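Local coordinates for protein extracellular sialidase/neuraminidase, putative (Aspergillus fumigatus, PDB 2XZI) that probably hydrolyses terminal sialic acid linkages, acting as an exo-glycosidase that prefers the deaminated sugar Kdn, and holds deamino-neuraminic acid in its pocket, at residues P236-D244 / V254-F265; G103-D111 / A184-R192. One frame throughout, in Å; residues are numbered along the deposited sequence.

Contact 1: residues P236-D244 / V254-F265. With GOL (glycerol), chain F.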
loop_
_atom_site.group_PDB
_atom_site.type_symbol
_atom_site.label_atom_id
_atom_site.label_comp_id
_atom_site.label_asym_id
_atom_site.label_seq_id
_atom_site.Cartn_x
_atom_site.Cartn_y
_atom_site.Cartn_z
ATOM N N PRO A 236 -14.143 -9.284 -11.755
ATOM C CA PRO A 236 -15.598 -9.401 -11.803
ATOM C C PRO A 236 -16.105 -10.835 -11.993
ATOM O O PRO A 236 -17.175 -11.158 -11.487
ATOM C CB PRO A 236 -15.982 -8.506 -12.986
ATOM C CG PRO A 236 -14.892 -7.445 -12.995
ATOM C CD PRO A 236 -13.653 -8.221 -12.657
ATOM N N ASP A 237 -15.323 -11.680 -12.663
ATOM C CA ASP A 237 -15.644 -13.114 -12.782
ATOM C C ASP A 237 -15.551 -13.915 -11.466
ATOM O O ASP A 237 -15.892 -15.101 -11.445
ATOM C CB ASP A 237 -14.820 -13.770 -13.911
ATOM C CG ASP A 237 -13.307 -13.748 -13.645
ATOM O OD1 ASP A 237 -12.893 -13.330 -12.546
ATOM O OD2 ASP A 237 -12.513 -14.134 -14.535
ATOM N N GLY A 238 -15.102 -13.278 -10.378
ATOM C CA GLY A 238 -15.012 -13.914 -9.055
ATOM C C GLY A 238 -13.681 -14.612 -8.804
ATOM O O GLY A 238 -13.417 -15.087 -7.695
ATOM N N LYS A 239 -12.840 -14.663 -9.834
ATOM C CA LYS A 239 -11.515 -15.263 -9.732
ATOM C C LYS A 239 -10.536 -14.299 -9.037
ATOM O O LYS A 239 -10.855 -13.114 -8.852
ATOM C CB LYS A 239 -11.017 -15.697 -11.110
ATOM C CG LYS A 239 -11.903 -16.796 -11.742
ATOM C CD LYS A 239 -11.081 -17.712 -12.639
ATOM C CE LYS A 239 -11.908 -18.902 -13.135
ATOM N NZ LYS A 239 -11.107 -19.855 -13.976
ATOM N N LEU A 240 -9.374 -14.814 -8.637
ATOM C CA LEU A 240 -8.315 -13.998 -8.025
ATOM C C LEU A 240 -7.314 -13.575 -9.074
ATOM O O LEU A 240 -7.088 -14.271 -10.070
ATOM C CB LEU A 240 -7.578 -14.771 -6.924
ATOM C CG LEU A 240 -8.412 -15.265 -5.734
ATOM C CD1 LEU A 240 -7.571 -16.059 -4.738
ATOM C CD2 LEU A 240 -9.115 -14.100 -5.042
ATOM N N TYR A 241 -6.672 -12.441 -8.815
ATOM C CA TYR A 241 -5.750 -11.816 -9.754
ATOM C C TYR A 241 -4.610 -11.241 -8.926
ATOM O O TYR A 241 -4.857 -10.373 -8.082
ATOM C CB TYR A 241 -6.528 -10.722 -10.512
ATOM C CG TYR A 241 -5.787 -9.685 -11.346
ATOM C CD1 TYR A 241 -5.304 -8.515 -10.762
ATOM C CD2 TYR A 241 -5.657 -9.822 -12.727
ATOM C CE1 TYR A 241 -4.684 -7.538 -11.520
ATOM C CE2 TYR A 241 -5.023 -8.843 -13.496
ATOM C CZ TYR A 241 -4.544 -7.703 -12.884
ATOM O OH TYR A 241 -3.907 -6.722 -13.627
ATOM N N ARG A 242 -3.391 -11.758 -9.135
ATOM C CA ARG A 242 -2.186 -11.173 -8.556
ATOM C C ARG A 242 -1.534 -10.277 -9.593
ATOM O O ARG A 242 -1.401 -10.658 -10.765
ATOM C CB ARG A 242 -1.165 -12.233 -8.115
ATOM C CG ARG A 242 -1.421 -12.900 -6.767
ATOM C CD ARG A 242 -0.954 -12.060 -5.544
ATOM N NE ARG A 242 0.492 -11.804 -5.474
ATOM C CZ ARG A 242 1.293 -12.112 -4.446
ATOM N NH1 ARG A 242 0.819 -12.706 -3.359
ATOM N NH2 ARG A 242 2.592 -11.819 -4.503
ATOM N N ASN A 243 -1.142 -9.080 -9.174
ATOM C CA ASN A 243 -0.447 -8.140 -10.044
ATOM C C ASN A 243 0.747 -7.622 -9.253
ATOM O O ASN A 243 0.610 -6.819 -8.319
ATOM C CB ASN A 243 -1.420 -7.038 -10.493
ATOM C CG ASN A 243 -0.781 -6.011 -11.406
ATOM O OD1 ASN A 243 0.336 -5.562 -11.154
ATOM N ND2 ASN A 243 -1.497 -5.613 -12.453
ATOM N N ASP A 244 1.923 -8.149 -9.582
ATOM C CA ASP A 244 3.107 -7.981 -8.759
ATOM C C ASP A 244 4.130 -7.067 -9.415
ATOM O O ASP A 244 4.207 -6.957 -10.654
ATOM C CB ASP A 244 3.768 -9.347 -8.520
ATOM C CG ASP A 244 2.991 -10.232 -7.549
ATOM O OD1 ASP A 244 1.811 -9.942 -7.266
ATOM O OD2 ASP A 244 3.555 -11.240 -7.080
ATOM N N VAL A 254 1.577 -10.621 -13.889
ATOM C CA VAL A 254 0.194 -10.975 -13.580
ATOM C C VAL A 254 -0.022 -12.483 -13.563
ATOM O O VAL A 254 0.498 -13.204 -14.421
ATOM C CB VAL A 254 -0.819 -10.273 -14.566
ATOM C CG1 VAL A 254 -2.232 -10.824 -14.430
ATOM C CG2 VAL A 254 -0.809 -8.764 -14.336
ATOM N N ALA A 255 -0.772 -12.957 -12.572
ATOM C CA ALA A 255 -1.250 -14.334 -12.555
ATOM C C ALA A 255 -2.687 -14.366 -12.084
ATOM O O ALA A 255 -3.118 -13.485 -11.312
ATOM C CB ALA A 255 -0.381 -15.198 -11.669
ATOM N N ARG A 256 -3.432 -15.380 -12.539
ATOM C CA ARG A 256 -4.848 -15.540 -12.188
ATOM C C ARG A 256 -5.079 -16.899 -11.563
ATOM O O ARG A 256 -4.363 -17.862 -11.870
ATOM C CB ARG A 256 -5.746 -15.332 -13.409
ATOM C CG ARG A 256 -5.756 -13.896 -13.856
ATOM C CD ARG A 256 -6.466 -13.725 -15.213
ATOM N NE ARG A 256 -6.424 -12.335 -15.660
ATOM C CZ ARG A 256 -5.432 -11.798 -16.369
ATOM N NH1 ARG A 256 -4.386 -12.530 -16.742
ATOM N NH2 ARG A 256 -5.491 -10.521 -16.713
ATOM N N GLY A 257 -6.039 -16.970 -10.649
ATOM C CA GLY A 257 -6.294 -18.209 -9.951
ATOM C C GLY A 257 -7.503 -18.150 -9.059
ATOM O O GLY A 257 -8.405 -17.298 -9.231
ATOM N N THR A 258 -7.537 -19.098 -8.136
ATOM C CA THR A 258 -8.591 -19.197 -7.133
ATOM C C THR A 258 -7.901 -19.655 -5.844
ATOM O O THR A 258 -6.676 -19.841 -5.819
ATOM C CB THR A 258 -9.649 -20.249 -7.522
ATOM O OG1 THR A 258 -9.039 -21.541 -7.492
ATOM C CG2 THR A 258 -10.241 -19.998 -8.928
ATOM N N LEU A 259 -8.680 -19.863 -4.790
ATOM C CA LEU A 259 -8.124 -20.429 -3.555
ATOM C C LEU A 259 -7.564 -21.849 -3.702
ATOM O O LEU A 259 -6.856 -22.333 -2.823
ATOM C CB LEU A 259 -9.146 -20.370 -2.421
ATOM C CG LEU A 259 -9.481 -18.966 -1.911
ATOM C CD1 LEU A 259 -10.517 -19.062 -0.820
ATOM C CD2 LEU A 259 -8.231 -18.245 -1.408
ATOM N N GLU A 260 -7.866 -22.490 -4.828
ATOM C CA GLU A 260 -7.330 -23.819 -5.108
ATOM C C GLU A 260 -5.989 -23.799 -5.833
ATOM O O GLU A 260 -5.329 -24.835 -5.946
ATOM C CB GLU A 260 -8.332 -24.643 -5.917
ATOM C CG GLU A 260 -9.599 -25.004 -5.148
ATOM C CD GLU A 260 -10.681 -25.641 -6.026
ATOM O OE1 GLU A 260 -10.493 -25.746 -7.261
ATOM O OE2 GLU A 260 -11.734 -26.020 -5.475
ATOM N N GLY A 261 -5.592 -22.636 -6.350
ATOM C CA GLY A 261 -4.321 -22.513 -7.047
ATOM C C GLY A 261 -4.275 -21.447 -8.124
ATOM O O GLY A 261 -5.318 -20.991 -8.615
ATOM N N PHE A 262 -3.055 -21.065 -8.498
ATOM C CA PHE A 262 -2.829 -20.069 -9.529
ATOM C C PHE A 262 -2.102 -20.633 -10.721
ATOM O O PHE A 262 -1.329 -21.585 -10.600
ATOM C CB PHE A 262 -2.000 -18.901 -8.990
ATOM C CG PHE A 262 -2.803 -17.885 -8.237
ATOM C CD1 PHE A 262 -3.392 -18.195 -7.019
ATOM C CD2 PHE A 262 -2.955 -16.601 -8.750
ATOM C CE1 PHE A 262 -4.125 -17.231 -6.329
ATOM C CE2 PHE A 262 -3.683 -15.648 -8.064
ATOM C CZ PHE A 262 -4.254 -15.952 -6.865
ATOM N N GLY A 263 -2.344 -20.012 -11.871
ATOM C CA GLY A 263 -1.554 -20.263 -13.062
ATOM C C GLY A 263 -0.256 -19.482 -13.003
ATOM O O GLY A 263 0.072 -18.847 -11.981
ATOM N N ALA A 264 0.473 -19.505 -14.112
ATOM C CA ALA A 264 1.771 -18.853 -14.195
ATOM C C ALA A 264 1.694 -17.327 -14.174
ATOM O O ALA A 264 0.719 -16.722 -14.635
ATOM C CB ALA A 264 2.516 -19.313 -15.434
ATOM N N PHE A 265 2.747 -16.730 -13.626
ATOM C CA PHE A 265 2.974 -15.295 -13.758
ATOM C C PHE A 265 3.590 -14.985 -15.113
ATOM O O PHE A 265 4.491 -15.696 -15.571
ATOM C CB PHE A 265 3.882 -14.766 -12.650
ATOM C CG PHE A 265 3.170 -14.547 -11.344
ATOM C CD1 PHE A 265 2.978 -15.607 -10.458
ATOM C CD2 PHE A 265 2.692 -13.274 -10.995
ATOM C CE1 PHE A 265 2.307 -15.422 -9.235
ATOM C CE2 PHE A 265 2.029 -13.085 -9.768
ATOM C CZ PHE A 265 1.839 -14.152 -8.894
HETATM C C1 GOL F . -12.708 -18.199 -6.479
HETATM O O1 GOL F . -11.620 -17.318 -6.666
HETATM C C2 GOL F . -12.715 -18.749 -5.054
HETATM O O2 GOL F . -11.496 -19.385 -4.752
HETATM C C3 GOL F . -13.005 -17.653 -4.039
HETATM O O3 GOL F . -14.258 -17.063 -4.318
#

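Contact 2: residues G103-D111 / A184-R192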
loop_
_atom_site.group_PDB
_atom_site.type_symbol
_atom_site.label_atom_id
_atom_site.label_comp_id
_atom_site.label_asym_id
_atom_site.label_seq_id
_atom_site.Cartn_x
_atom_site.Cartn_y
_atom_site.Cartn_z
ATOM N N GLY A 103 7.299 -1.972 9.233
ATOM C CA GLY A 103 6.812 -1.458 7.957
ATOM C C GLY A 103 5.966 -2.384 7.127
ATOM O O GLY A 103 5.359 -3.326 7.635
ATOM N N ASN A 104 5.939 -2.097 5.827
ATOM C CA ASN A 104 5.087 -2.829 4.878
ATOM C C ASN A 104 3.612 -2.895 5.314
ATOM O O ASN A 104 3.017 -3.969 5.349
ATOM C CB ASN A 104 5.626 -4.254 4.654
ATOM C CG ASN A 104 6.830 -4.284 3.752
ATOM O OD1 ASN A 104 7.922 -3.834 4.135
ATOM N ND2 ASN A 104 6.649 -4.782 2.539
ATOM N N PRO A 105 3.006 -1.753 5.673
ATOM C CA PRO A 105 1.616 -1.876 6.121
ATOM C C PRO A 105 0.712 -2.518 5.068
ATOM O O PRO A 105 0.692 -2.087 3.910
ATOM C CB PRO A 105 1.199 -0.413 6.368
ATOM C CG PRO A 105 2.114 0.371 5.492
ATOM C CD PRO A 105 3.415 -0.341 5.569
ATOM N N THR A 106 -0.018 -3.559 5.477
ATOM C CA THR A 106 -0.945 -4.268 4.588
ATOM C C THR A 106 -2.249 -4.544 5.350
ATOM O O THR A 106 -2.435 -5.620 5.923
ATOM C CB THR A 106 -0.314 -5.560 4.027
ATOM O OG1 THR A 106 0.995 -5.264 3.540
ATOM C CG2 THR A 106 -1.140 -6.126 2.880
ATOM N N PRO A 107 -3.156 -3.560 5.351
ATOM C CA PRO A 107 -4.420 -3.649 6.091
ATOM C C PRO A 107 -5.513 -4.360 5.313
ATOM O O PRO A 107 -5.516 -4.346 4.076
ATOM C CB PRO A 107 -4.784 -2.178 6.325
ATOM C CG PRO A 107 -4.225 -1.482 5.111
ATOM C CD PRO A 107 -2.910 -2.188 4.857
ATOM N N VAL A 108 -6.468 -4.960 6.030
ATOM C CA VAL A 108 -7.706 -5.442 5.447
ATOM C C VAL A 108 -8.824 -5.273 6.481
ATOM O O VAL A 108 -8.651 -5.625 7.644
ATOM C CB VAL A 108 -7.590 -6.914 4.942
ATOM C CG1 VAL A 108 -7.179 -7.876 6.066
ATOM C CG2 VAL A 108 -8.878 -7.359 4.206
ATOM N N VAL A 109 -9.955 -4.764 6.020
ATOM C CA VAL A 109 -11.108 -4.571 6.877
ATOM C C VAL A 109 -11.990 -5.817 6.791
ATOM O O VAL A 109 -12.417 -6.219 5.713
ATOM C CB VAL A 109 -11.911 -3.315 6.484
ATOM C CG1 VAL A 109 -13.152 -3.178 7.395
ATOM C CG2 VAL A 109 -11.039 -2.045 6.541
ATOM N N ASP A 110 -12.243 -6.431 7.948
ATOM C CA ASP A 110 -13.109 -7.616 8.007
ATOM C C ASP A 110 -14.581 -7.238 8.199
ATOM O O ASP A 110 -14.884 -6.077 8.478
ATOM C CB ASP A 110 -12.632 -8.598 9.079
ATOM C CG ASP A 110 -12.856 -10.057 8.690
ATOM O OD1 ASP A 110 -13.711 -10.340 7.811
ATOM O OD2 ASP A 110 -12.168 -10.920 9.273
ATOM N N ASP A 111 -15.487 -8.217 8.062
ATOM C CA ASP A 111 -16.944 -7.962 8.005
ATOM C C ASP A 111 -17.511 -7.357 9.287
ATOM O O ASP A 111 -18.541 -6.661 9.261
ATOM C CB ASP A 111 -17.733 -9.255 7.737
ATOM C CG ASP A 111 -17.339 -9.951 6.451
ATOM O OD1 ASP A 111 -16.634 -9.351 5.608
ATOM O OD2 ASP A 111 -17.755 -11.115 6.284
ATOM N N ALA A 184 8.428 -9.971 2.755
ATOM C CA ALA A 184 7.598 -8.769 2.643
ATOM C C ALA A 184 6.154 -9.185 2.644
ATOM O O ALA A 184 5.801 -10.229 2.089
ATOM C CB ALA A 184 7.916 -7.993 1.366
ATOM N N VAL A 185 5.309 -8.373 3.268
ATOM C CA VAL A 185 3.852 -8.464 3.077
ATOM C C VAL A 185 3.400 -7.203 2.340
ATOM O O VAL A 185 3.945 -6.107 2.578
ATOM C CB VAL A 185 3.088 -8.676 4.413
ATOM C CG1 VAL A 185 3.344 -7.523 5.406
ATOM C CG2 VAL A 185 1.596 -8.932 4.165
ATOM N N GLY A 186 2.459 -7.359 1.411
ATOM C CA GLY A 186 2.034 -6.228 0.584
ATOM C C GLY A 186 3.232 -5.515 -0.033
ATOM O O GLY A 186 4.090 -6.151 -0.630
ATOM N N PRO A 187 3.354 -4.193 0.157
ATOM C CA PRO A 187 2.503 -3.349 0.985
ATOM C C PRO A 187 1.310 -2.806 0.214
ATOM O O PRO A 187 1.346 -2.731 -1.018
ATOM C CB PRO A 187 3.441 -2.212 1.358
ATOM C CG PRO A 187 4.325 -2.040 0.132
ATOM C CD PRO A 187 4.533 -3.470 -0.356
ATOM N N GLY A 188 0.269 -2.404 0.938
ATOM C CA GLY A 188 -0.884 -1.793 0.297
ATOM C C GLY A 188 -2.175 -2.235 0.939
ATOM O O GLY A 188 -2.697 -1.551 1.807
ATOM N N ASN A 189 -2.709 -3.376 0.517
ATOM C CA ASN A 189 -3.947 -3.875 1.125
ATOM C C ASN A 189 -4.216 -5.324 0.819
ATOM O O ASN A 189 -3.779 -5.853 -0.195
ATOM C CB ASN A 189 -5.165 -3.033 0.691
ATOM C CG ASN A 189 -5.506 -3.231 -0.772
ATOM O OD1 ASN A 189 -4.882 -2.640 -1.654
ATOM N ND2 ASN A 189 -6.472 -4.094 -1.043
ATOM N N GLY A 190 -4.967 -5.940 1.721
ATOM C CA GLY A 190 -5.643 -7.213 1.455
ATOM C C GLY A 190 -7.098 -6.989 1.082
ATOM O O GLY A 190 -7.583 -5.845 1.032
ATOM N N ILE A 191 -7.800 -8.092 0.811
ATOM C CA ILE A 191 -9.183 -8.039 0.351
ATOM C C ILE A 191 -10.051 -9.059 1.046
ATOM O O ILE A 191 -9.550 -10.024 1.625
ATOM C CB ILE A 191 -9.290 -8.258 -1.190
ATOM C CG1 ILE A 191 -8.749 -9.647 -1.572
ATOM C CG2 ILE A 191 -8.605 -7.097 -1.941
ATOM C CD1 ILE A 191 -8.840 -9.962 -3.037
ATOM N N ARG A 192 -11.361 -8.835 0.969
ATOM C CA ARG A 192 -12.365 -9.814 1.394
ATOM C C ARG A 192 -13.121 -10.259 0.155
ATOM O O ARG A 192 -13.633 -9.417 -0.604
ATOM C CB ARG A 192 -13.306 -9.192 2.432
ATOM C CG ARG A 192 -14.295 -10.153 3.094
ATOM C CD ARG A 192 -15.637 -10.113 2.391
ATOM N NE ARG A 192 -16.730 -10.653 3.215
ATOM C CZ ARG A 192 -17.897 -11.071 2.732
ATOM N NH1 ARG A 192 -18.154 -11.026 1.423
ATOM N NH2 ARG A 192 -18.822 -11.538 3.558
#

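Contact 1: residues P236-D244 / V254-F265
Tyr241 and Arg256 lie side by side and point the same way from neighbouring antiparallel strands, where they form a non-hydrogen-bonded pair. Their planes stand 65° apart, and NH2 of Arg256 reaches the edge of the phenol 3.7 Å from CE2 of Tyr241. The contact is therefore not a parallel stack; Arg256 NE is held by the carbonyl of Asp314. On the same sheet face, CG1 of Val254 meets Tyr241 CE2 at 3.5 Å, while Asn243 ND2 donates to Tyr241 OH over 2.9 Å with the hydroxyl oxygen in its amide plane; Asn243 OD1 accepts from Arg252 NE.

The other face carries Leu240, Arg242 and Ala255, and two phenylalanines lie against it. Phe262 crosses Leu240 at about a right angle, its CZ 3.5 Å from Leu240 CB, and the CA of Gly257 sits over the centre of its ring. Phe265 receives the methyl of Ala255 over one face, 3.4 Å above the plane, while its CZ touches CB of Arg242. Bends at chi2 and chi3 curl Arg242 along the strand to Asp244, whose two oxygens NE and NH2 grip side-on; NH2 meets OD2 at 2.8 Å. Asp244 OD2 also accepts from Gly227 N, which should help fix the pair.

Between the two faces, Leu240 with Gly257 and Arg242 with Ala255 exchange paired backbone bonds. Leu259 N donates to glycerol O2 at 2.9 Å, just after the strand. The axes of 240-244 and 254-258 approach to 4.7 Å at 157°; as 240-244 and 250-258 are paired and consecutive, they form a beta hairpin within one blade of the sialidase beta-propeller.

Contact 2: residues G103-D111 / A184-R192
The backbones of Asn104-Val108 and Pro187-Gly190 run alongside each other in the same direction, as the CA pairings Asn104-Pro187, Thr106-Asn189 and Val108-Gly190 demonstrate, and two bonds join them: Gly188 N to Pro105 O at 3.0 Å and Gly190 N to Pro107 O at 2.9 Å.

At one end the amide of Asn104 reaches across: its ND2 donates to Val185 O at 3.0 Å, with that oxygen in the amide plane but the donor tilted 32° from the carbonyl plane. Asn104 OD1 accepts from Arg151, so both ends of the amide are held and its flip is fixed. CG1 of Val185 packs against Asn104 O, and its CG2 against CB of Thr106. With OG1 placed anti to its own carbonyl carbon (chi1 -48°), Thr106 donates back to Asn104 O from above the carbonyl plane. Gly186, whose positive phi favours glycine, has no side chain, and its CA lies 3.3 Å from Thr106 OG1; the peptide bond that comes next, before Pro187, is cis.

Further along, CG2 of Val108 lies 3.6 Å from Gly190 C, where the lack of a side chain lets the two segments come close. At the far, exposed end, in the Asp111 conformer described, one of two, Arg192 crosses Asp111 at about a right angle and grips it side-on: NE meets OD1 at 2.7 Å and NH2 meets OD2 at 3.0 Å. The planes are 54° apart, so this two-pronged salt bridge appears twisted rather than flat.

The innermost strand of one four-stranded antiparallel sheet thus meets the segment entering the next, as successive blades do in a beta-propeller, with the side chain of Asn104 about 5 Å from bound deamino-neuraminic acid.

In the fold
Contact 2 closes along the chain before contact 1 opens; their centres are about 17 Å apart, and their nearest atoms, about 5 Å apart, do not touch. Contact 2 is the more central, its centre about 7 Å from that of the chain against about 19 Å, and the more buried. It joins two different sheets, whereas contact 1 works within a single sheet. Their chemistry follows: 236-244 with 254-265 has reciprocal antiparallel backbone bonds and aromatic rings on both sheet faces, while 103-111 with 184-192 relies on glycines, prolines and one-way bonds. Each has an arginine-aspartate pair, local to one strand in contact 1 but, in the Asp111 conformer described, bridging the segments at the surface in contact 2.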